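Local coordinates for Lmo0812 protein (Listeria monocytogenes serovar 1/2a, PDB 4YF1) that probably removes the 3'-diphosphate from guanosine-3',5'-bis(diphosphate), as an all-helical hydrolase of the HD-domain family, at residues A[46-51]-A[110-115]; A[93-98]-A[150-155]; A[120-125]-A[174-179]. All blocks are in the same frame, centred on the assembly; numbering follows the deposited sequence.

Overall arrangement
The three contacts tie together an all-helical HD-domain fold. Contacts 1 and 3 share helix 111-132, the first at its N-terminal end and the second further along, with centres about 15 Å apart; they touch where Phe174 packs on Lys114 and Ala115. Contact 2 lies on the other side of the chain's centre from contact 1, their centres about 23 Å apart, and meets contact 3 (centres about 16 Å apart) where Asn154 approaches Tyr177 and Leu125. Contact 3, the most central, includes Asp120, which with His35, His59 and Asp60 forms the probable HD-type site, here without a metal. The bound sodium ion is held elsewhere, by Val62, Thr65 and Met67.

Contact 1. Residues A[46-51]-A[110-115]; sequences AGFREE and NLEEKA
Arg49 and Glu112 supply the polar half of this contact, a salt bridge in which NE and one terminal nitrogen of the guanidinium each take one carboxylate oxygen. Arg49 NE donates to Glu112 OE2 at 2.8 Å and Arg49 NH2 to Glu112 OE1 at 3.0 Å, both bonds close to straight. The two planes are nearly coplanar, 21° apart, and each oxygen is met on its syn side, so the pair of bonds fixes the rotation of both groups. The Arg49 chain runs extended from CG to NE and crosses the Glu112 side chain at about a right angle. Its NH1 turns the other way, to a salt bridge with Glu79 and a long one with Glu51. A water accepts from Arg49 N and gives a weak bond to Glu112 OE2.

The apolar half belongs to Phe48. The tip of its ring presses on the methyl of Ala115, CZ to CB 3.5 Å, while CG of Leu111 sits at the ring edge, 3.9 Å from CE1.

Helix ends frame both segments. A Schellman motif at Gly47, with positive phi, ends helix 35-45 just before Phe48, and Arg49 is the N-cap of helix 50-64. Across the contact, Asn110 and Glu113 form a capping box: Glu113 N donates to Asn110 OD1 at 2.9 Å and Asn110 N to Glu113 OE1 at 2.7 Å.

The contact thus joins the turn between helices 35-45 and 50-64 to the start of helix 111-132, with Phe173 of helix 172-184 packing on Phe48 and Ala115 and helix 78-87 touching Glu112.

Contact 2. Residues A[93-98]-A[150-155]; sequences LSWEER and QKWYNQ
Trp95 and Glu96, in the first turn of helix 95-108, meet Trp152 and Tyr153 of helix 147-160, the backbones coming nearest at the CA atoms of Glu96 and Tyr153, 8.7 Å apart. This is a helix-to-helix contact near the surface of the HD-domain fold, and it is carried by aromatic side chains. The CA-CB bond of Trp95 runs past helix 147-160, but a nearly trans chi1 (-170°) swings the benzo end of the indole onto it. There CH2 of Trp95 touches CB of Tyr153 at 3.9 Å, and the two rings are inclined at 73° with centroids 5.7 Å apart. The indoles of Trp95 and Trp152 run antiparallel past one another, their CZ3 atoms 3.9 Å apart, with Trp95 CZ3 at the edge of the Trp152 ring. Glu96 joins through its backbone, its O 3.8 Å from Trp152 CH2. The Gln150 amide stands at 79° to the Trp95 indole, NE2 of Gln150 3.7 Å from CZ2 of Trp95. Lys99 makes a cation-pi interaction with that indole and also touches Trp152 and Tyr153. Ser94 is the N-cap, its OG accepting from Glu97 N at 3.3 Å. Arg98 folds back, its NE donating to Leu93 O at 2.9 Å from above the carbonyl plane.

Contact 3. Residues A[120-125]-A[174-179]; sequences DKLDNL and FDEYAR
The phenol of Tyr177 rests on Lys121 and Leu125 and, through its CD1, on the backbone of Leu122, in a largely apolar contact. With CG anti to its backbone N (chi1 177°), it projects from helix 174-179 and runs beside the first carbons of Lys121. The closest approach is CE1 of Tyr177 to CB of Lys121, 3.4 Å, and the same CE1 atom is 3.7 Å from CD1 of Leu125, whose side chain crosses the phenol. Further along the interface Leu122 returns the packing: its CD1 lies 3.8 Å from Tyr177 N and 4.0 Å from CB of Glu176, which lays this CB, with OE1 beside it, along the Leu122 methyls. The two short helical segments run in broadly the same direction at 42° to each other, with axes 9.5 Å apart at closest approach; Leu122 and Tyr177 have the nearest CA atoms.

The hydroxyl of Tyr177 and the ammonium of Lys121 find their partners elsewhere. Tyr177 OH has its partner in the side chain of Asn154, on helix 147-160. Only CB and, more distantly, CG of Lys121 lie against the phenol; the chain then kinks about CB-CG (chi2 63°), and NZ makes a salt bridge to OD2 of Asp120, 3.0 Å away. That same OD2 is bonded by His87, while Asp120 OD1 and Asp123 OD2 each hold a nitrogen of the His35 imidazole, which should fix the orientation of that ring.

Helix 172-184 packs on helix 111-132 through Lys121, Leu122 and Leu125; Asp120 of the latter helix belongs with His35, His59 and Asp60 to a cluster consistent with the H...HD...D signature of HD-domain phosphohydrolases.

Contact 1. Residues A[46-51]-A[110-115]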
# COMPACT_ATOMS: atom_id res chain seq x y z
N ALA A 46 -3.42 13.03 -7.15
CA ALA A 46 -4.56 13.37 -8.00
C ALA A 46 -5.82 13.54 -7.14
O ALA A 46 -6.86 13.80 -7.67
CB ALA A 46 -4.81 12.30 -9.05
N GLY A 47 -5.72 13.33 -5.84
CA GLY A 47 -6.90 13.54 -4.94
C GLY A 47 -7.71 12.28 -4.64
O GLY A 47 -8.73 12.35 -3.93
N PHE A 48 -7.28 11.11 -5.12
CA PHE A 48 -8.09 9.89 -4.90
C PHE A 48 -8.06 9.42 -3.45
O PHE A 48 -7.06 9.60 -2.74
CB PHE A 48 -7.69 8.76 -5.86
CG PHE A 48 -8.10 9.04 -7.27
CD1 PHE A 48 -9.41 8.85 -7.67
CD2 PHE A 48 -7.17 9.52 -8.22
CE1 PHE A 48 -9.82 9.16 -8.95
CE2 PHE A 48 -7.58 9.82 -9.50
CZ PHE A 48 -8.89 9.65 -9.87
N ARG A 49 -9.18 8.83 -3.01
CA ARG A 49 -9.30 8.37 -1.64
C ARG A 49 -8.36 7.22 -1.36
O ARG A 49 -7.84 6.57 -2.30
CB ARG A 49 -10.75 7.96 -1.33
CG ARG A 49 -11.27 6.77 -2.08
CD ARG A 49 -12.79 6.66 -2.02
NE ARG A 49 -13.29 5.63 -2.92
CZ ARG A 49 -13.83 4.46 -2.58
NH1 ARG A 49 -14.08 4.12 -1.30
NH2 ARG A 49 -14.22 3.64 -3.54
N GLU A 50 -8.19 6.94 -0.08
CA GLU A 50 -7.26 5.93 0.40
C GLU A 50 -7.50 4.53 -0.20
O GLU A 50 -6.53 3.84 -0.58
CB GLU A 50 -7.28 5.86 1.94
CG GLU A 50 -5.99 5.32 2.51
CD GLU A 50 -4.81 6.26 2.25
OE1 GLU A 50 -3.73 5.79 1.81
OE2 GLU A 50 -4.99 7.50 2.44
N GLU A 51 -8.77 4.12 -0.30
CA GLU A 51 -9.07 2.81 -0.89
C GLU A 51 -8.48 2.67 -2.32
O GLU A 51 -8.03 1.59 -2.71
CB GLU A 51 -10.56 2.54 -0.95
CG GLU A 51 -11.26 2.36 0.40
CD GLU A 51 -11.50 3.62 1.19
OE1 GLU A 51 -11.06 4.74 0.79
OE2 GLU A 51 -12.17 3.50 2.25
N ASN A 110 -15.44 3.11 -14.13
CA ASN A 110 -15.73 4.41 -13.50
C ASN A 110 -14.44 5.20 -13.34
O ASN A 110 -13.34 4.70 -13.74
CB ASN A 110 -16.51 4.25 -12.16
CG ASN A 110 -15.69 3.58 -11.05
OD1 ASN A 110 -14.46 3.63 -11.02
ND2 ASN A 110 -16.40 3.00 -10.08
N LEU A 111 -14.50 6.41 -12.80
CA LEU A 111 -13.28 7.25 -12.70
C LEU A 111 -12.13 6.59 -11.94
O LEU A 111 -10.96 6.60 -12.42
CB LEU A 111 -13.56 8.65 -12.13
CG LEU A 111 -12.35 9.60 -11.94
CD1 LEU A 111 -11.61 9.83 -13.24
CD2 LEU A 111 -12.78 10.94 -11.32
N GLU A 112 -12.46 5.96 -10.80
CA GLU A 112 -11.44 5.27 -9.99
C GLU A 112 -10.79 4.12 -10.77
O GLU A 112 -9.53 3.99 -10.80
CB GLU A 112 -12.04 4.73 -8.70
CG GLU A 112 -12.53 5.87 -7.81
CD GLU A 112 -13.13 5.41 -6.51
OE1 GLU A 112 -13.50 4.22 -6.39
OE2 GLU A 112 -13.26 6.26 -5.60
N GLU A 113 -11.62 3.31 -11.41
CA GLU A 113 -11.12 2.16 -12.21
C GLU A 113 -10.24 2.62 -13.33
O GLU A 113 -9.22 1.98 -13.60
CB GLU A 113 -12.30 1.33 -12.72
CG GLU A 113 -13.11 0.76 -11.55
CD GLU A 113 -14.45 0.17 -11.93
OE1 GLU A 113 -15.15 0.73 -12.83
OE2 GLU A 113 -14.84 -0.83 -11.28
N LYS A 114 -10.62 3.70 -14.01
CA LYS A 114 -9.79 4.28 -15.10
C LYS A 114 -8.47 4.79 -14.54
O LYS A 114 -7.41 4.53 -15.08
CB LYS A 114 -10.52 5.44 -15.77
CG LYS A 114 -11.75 5.01 -16.56
CD LYS A 114 -12.56 6.21 -16.96
CE LYS A 114 -13.65 5.88 -17.99
NZ LYS A 114 -13.12 6.10 -19.37
N ALA A 115 -8.53 5.43 -13.39
CA ALA A 115 -7.32 6.02 -12.81
C ALA A 115 -6.29 4.96 -12.42
O ALA A 115 -5.09 5.18 -12.56
CB ALA A 115 -7.67 6.90 -11.61
O HOH W 1 -11.49 9.10 -4.79

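Contact 2. Residues A[93-98]-A[150-155]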
# COMPACT_ATOMS: atom_id res chain seq x y z
N LEU A 93 -4.68 -16.06 -20.17
CA LEU A 93 -5.02 -15.56 -21.51
C LEU A 93 -3.80 -15.00 -22.22
O LEU A 93 -2.84 -14.59 -21.57
CB LEU A 93 -6.07 -14.48 -21.39
CG LEU A 93 -7.35 -14.90 -20.65
CD1 LEU A 93 -8.33 -13.74 -20.48
CD2 LEU A 93 -8.02 -16.08 -21.34
N SER A 94 -3.84 -14.97 -23.55
CA SER A 94 -2.71 -14.44 -24.34
C SER A 94 -2.53 -12.93 -24.05
O SER A 94 -3.46 -12.25 -23.56
CB SER A 94 -2.95 -14.65 -25.83
OG SER A 94 -3.95 -13.76 -26.32
N TRP A 95 -1.35 -12.42 -24.35
CA TRP A 95 -1.02 -11.01 -24.15
C TRP A 95 -2.00 -10.13 -24.89
O TRP A 95 -2.61 -9.22 -24.30
CB TRP A 95 0.41 -10.71 -24.61
CG TRP A 95 1.01 -9.32 -24.24
CD1 TRP A 95 1.83 -9.02 -23.18
CD2 TRP A 95 0.88 -8.11 -24.99
NE1 TRP A 95 2.24 -7.72 -23.24
CE2 TRP A 95 1.64 -7.12 -24.33
CE3 TRP A 95 0.16 -7.75 -26.14
CZ2 TRP A 95 1.71 -5.80 -24.79
CZ3 TRP A 95 0.25 -6.43 -26.61
CH2 TRP A 95 1.02 -5.48 -25.95
N GLU A 96 -2.24 -10.43 -26.17
CA GLU A 96 -3.20 -9.63 -26.95
C GLU A 96 -4.63 -9.60 -26.32
O GLU A 96 -5.30 -8.56 -26.32
CB GLU A 96 -3.28 -10.16 -28.36
CG GLU A 96 -2.07 -9.81 -29.21
CD GLU A 96 -2.05 -10.61 -30.49
OE1 GLU A 96 -1.89 -11.84 -30.41
OE2 GLU A 96 -2.22 -10.01 -31.57
N GLU A 97 -5.05 -10.73 -25.77
CA GLU A 97 -6.38 -10.81 -25.18
C GLU A 97 -6.41 -10.03 -23.85
O GLU A 97 -7.36 -9.30 -23.59
CB GLU A 97 -6.87 -12.27 -25.05
CG GLU A 97 -7.18 -12.90 -26.42
CD GLU A 97 -7.71 -14.33 -26.37
OE1 GLU A 97 -8.06 -14.86 -25.29
OE2 GLU A 97 -7.76 -14.96 -27.46
N ARG A 98 -5.38 -10.21 -23.03
CA ARG A 98 -5.30 -9.49 -21.73
C ARG A 98 -5.31 -7.99 -21.96
O ARG A 98 -5.98 -7.22 -21.28
CB ARG A 98 -4.03 -9.89 -20.98
CG ARG A 98 -4.05 -11.32 -20.46
CD ARG A 98 -2.82 -11.71 -19.66
NE ARG A 98 -1.68 -12.15 -20.48
CZ ARG A 98 -0.46 -11.60 -20.54
NH1 ARG A 98 0.47 -12.16 -21.33
NH2 ARG A 98 -0.12 -10.54 -19.81
N GLN A 150 3.07 -2.93 -28.63
CA GLN A 150 3.18 -1.93 -27.55
C GLN A 150 2.57 -0.60 -27.95
O GLN A 150 1.93 0.06 -27.12
CB GLN A 150 4.61 -1.78 -27.05
CG GLN A 150 5.07 -2.97 -26.24
CD GLN A 150 4.44 -3.06 -24.86
OE1 GLN A 150 3.55 -2.29 -24.53
NE2 GLN A 150 4.86 -4.03 -24.08
N LYS A 151 2.73 -0.23 -29.21
CA LYS A 151 2.08 0.98 -29.71
C LYS A 151 0.57 0.87 -29.70
O LYS A 151 -0.14 1.78 -29.19
CB LYS A 151 2.55 1.28 -31.10
CG LYS A 151 1.92 2.48 -31.77
CD LYS A 151 2.80 2.82 -32.98
CE LYS A 151 2.28 3.96 -33.82
NZ LYS A 151 1.21 3.52 -34.75
N TRP A 152 0.08 -0.27 -30.22
CA TRP A 152 -1.36 -0.53 -30.27
C TRP A 152 -1.96 -0.44 -28.87
O TRP A 152 -3.01 0.14 -28.68
CB TRP A 152 -1.66 -1.89 -30.90
CG TRP A 152 -3.03 -2.44 -30.58
CD1 TRP A 152 -4.22 -2.12 -31.17
CD2 TRP A 152 -3.33 -3.40 -29.56
NE1 TRP A 152 -5.24 -2.83 -30.58
CE2 TRP A 152 -4.72 -3.62 -29.59
CE3 TRP A 152 -2.56 -4.09 -28.62
CZ2 TRP A 152 -5.35 -4.50 -28.72
CZ3 TRP A 152 -3.19 -4.98 -27.76
CH2 TRP A 152 -4.57 -5.18 -27.82
N TYR A 153 -1.27 -1.04 -27.91
CA TYR A 153 -1.74 -1.10 -26.51
C TYR A 153 -1.83 0.28 -25.83
O TYR A 153 -2.90 0.68 -25.33
CB TYR A 153 -0.84 -2.06 -25.73
CG TYR A 153 -1.13 -2.16 -24.26
CD1 TYR A 153 -2.44 -2.22 -23.81
CD2 TYR A 153 -0.11 -2.29 -23.31
CE1 TYR A 153 -2.72 -2.33 -22.46
CE2 TYR A 153 -0.39 -2.42 -21.95
CZ TYR A 153 -1.70 -2.43 -21.54
OH TYR A 153 -2.05 -2.60 -20.20
N ASN A 154 -0.71 1.00 -25.85
CA ASN A 154 -0.63 2.31 -25.21
C ASN A 154 -1.51 3.35 -25.89
O ASN A 154 -2.21 4.15 -25.21
CB ASN A 154 0.84 2.73 -25.10
CG ASN A 154 1.59 1.89 -24.07
OD1 ASN A 154 2.34 0.93 -24.39
ND2 ASN A 154 1.34 2.20 -22.84
N GLN A 155 -1.58 3.29 -27.23
CA GLN A 155 -2.50 4.18 -27.95
C GLN A 155 -3.94 3.83 -27.59
O GLN A 155 -4.79 4.75 -27.41
CB GLN A 155 -2.25 4.14 -29.46
CG GLN A 155 -1.03 4.92 -29.80
CD GLN A 155 -0.76 5.00 -31.29
OE1 GLN A 155 -1.35 4.27 -32.10
NE2 GLN A 155 0.07 5.91 -31.64

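Contact 3. Residues A[120-125]-A[174-179]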
# COMPACT_ATOMS: atom_id res chain seq x y z
N ASP A 120 -0.93 3.11 -13.43
CA ASP A 120 -0.05 1.96 -13.62
C ASP A 120 0.74 2.11 -14.94
O ASP A 120 1.95 1.92 -14.96
CB ASP A 120 -0.90 0.69 -13.68
CG ASP A 120 -0.06 -0.56 -14.02
OD1 ASP A 120 0.89 -0.86 -13.28
OD2 ASP A 120 -0.40 -1.26 -14.99
N LYS A 121 0.06 2.48 -16.01
CA LYS A 121 0.75 2.66 -17.34
C LYS A 121 1.68 3.83 -17.37
O LYS A 121 2.68 3.81 -18.06
CB LYS A 121 -0.25 2.81 -18.48
CG LYS A 121 -0.66 1.50 -19.07
CD LYS A 121 -1.35 0.63 -18.08
CE LYS A 121 -0.96 -0.80 -18.30
NZ LYS A 121 -1.92 -1.65 -17.53
N LEU A 122 1.29 4.89 -16.68
CA LEU A 122 2.13 6.08 -16.61
C LEU A 122 3.47 5.80 -15.96
O LEU A 122 4.51 6.18 -16.51
CB LEU A 122 1.39 7.22 -15.86
CG LEU A 122 2.16 8.53 -15.62
CD1 LEU A 122 2.77 9.13 -16.87
CD2 LEU A 122 1.28 9.58 -14.92
N ASP A 123 3.49 5.13 -14.81
CA ASP A 123 4.76 4.84 -14.18
C ASP A 123 5.61 3.92 -15.10
O ASP A 123 6.82 4.11 -15.17
CB ASP A 123 4.62 4.20 -12.82
CG ASP A 123 5.96 4.01 -12.13
OD1 ASP A 123 6.66 5.01 -11.83
OD2 ASP A 123 6.32 2.85 -11.88
N ASN A 124 4.97 2.94 -15.74
CA ASN A 124 5.67 2.03 -16.68
C ASN A 124 6.33 2.81 -17.83
O ASN A 124 7.51 2.62 -18.10
CB ASN A 124 4.71 0.98 -17.28
CG ASN A 124 4.27 -0.07 -16.28
OD1 ASN A 124 4.81 -0.19 -15.17
ND2 ASN A 124 3.27 -0.88 -16.68
N LEU A 125 5.56 3.65 -18.53
CA LEU A 125 6.12 4.45 -19.64
C LEU A 125 7.17 5.47 -19.19
O LEU A 125 8.11 5.78 -19.95
CB LEU A 125 5.08 5.14 -20.50
CG LEU A 125 4.20 4.30 -21.39
CD1 LEU A 125 3.59 5.24 -22.41
CD2 LEU A 125 5.00 3.20 -22.10
N PHE A 174 -3.53 12.20 -16.50
CA PHE A 174 -3.96 11.55 -17.78
C PHE A 174 -3.22 12.23 -18.96
O PHE A 174 -2.79 11.54 -19.89
CB PHE A 174 -5.48 11.66 -17.98
CG PHE A 174 -6.29 10.60 -17.29
CD1 PHE A 174 -5.90 10.06 -16.08
CD2 PHE A 174 -7.52 10.21 -17.83
CE1 PHE A 174 -6.68 9.10 -15.46
CE2 PHE A 174 -8.29 9.23 -17.22
CZ PHE A 174 -7.87 8.68 -16.04
N ASP A 175 -3.06 13.55 -18.87
CA ASP A 175 -2.34 14.35 -19.87
C ASP A 175 -0.85 13.97 -19.93
O ASP A 175 -0.26 13.95 -21.01
CB ASP A 175 -2.49 15.86 -19.58
CG ASP A 175 -3.95 16.35 -19.64
OD1 ASP A 175 -4.72 15.78 -20.45
OD2 ASP A 175 -4.32 17.30 -18.90
N GLU A 176 -0.26 13.65 -18.77
CA GLU A 176 1.16 13.24 -18.71
C GLU A 176 1.31 11.91 -19.45
O GLU A 176 2.27 11.70 -20.18
CB GLU A 176 1.70 13.01 -17.30
CG GLU A 176 1.76 14.21 -16.42
CD GLU A 176 2.16 13.85 -15.00
OE1 GLU A 176 3.22 13.18 -14.83
OE2 GLU A 176 1.43 14.28 -14.07
N TYR A 177 0.38 11.00 -19.22
CA TYR A 177 0.42 9.72 -19.94
C TYR A 177 0.26 9.94 -21.45
O TYR A 177 1.01 9.32 -22.23
CB TYR A 177 -0.62 8.75 -19.44
CG TYR A 177 -0.65 7.45 -20.19
CD1 TYR A 177 0.36 6.52 -20.05
CD2 TYR A 177 -1.70 7.15 -21.05
CE1 TYR A 177 0.32 5.32 -20.73
CE2 TYR A 177 -1.75 5.94 -21.73
CZ TYR A 177 -0.74 5.04 -21.56
OH TYR A 177 -0.77 3.84 -22.21
N ALA A 178 -0.70 10.77 -21.85
CA ALA A 178 -0.89 11.06 -23.29
C ALA A 178 0.40 11.59 -23.95
O ALA A 178 0.76 11.12 -25.04
CB ALA A 178 -2.02 12.03 -23.51
N ARG A 179 1.09 12.54 -23.29
CA ARG A 179 2.34 13.10 -23.81
C ARG A 179 3.42 12.03 -23.95
O ARG A 179 4.14 12.01 -24.94
CB ARG A 179 2.86 14.27 -22.96
CG ARG A 179 2.01 15.53 -23.02
CD ARG A 179 2.71 16.74 -22.39
NE ARG A 179 3.21 16.50 -21.03
CZ ARG A 179 2.52 16.67 -19.90
NH1 ARG A 179 1.26 17.09 -19.90
NH2 ARG A 179 3.10 16.40 -18.73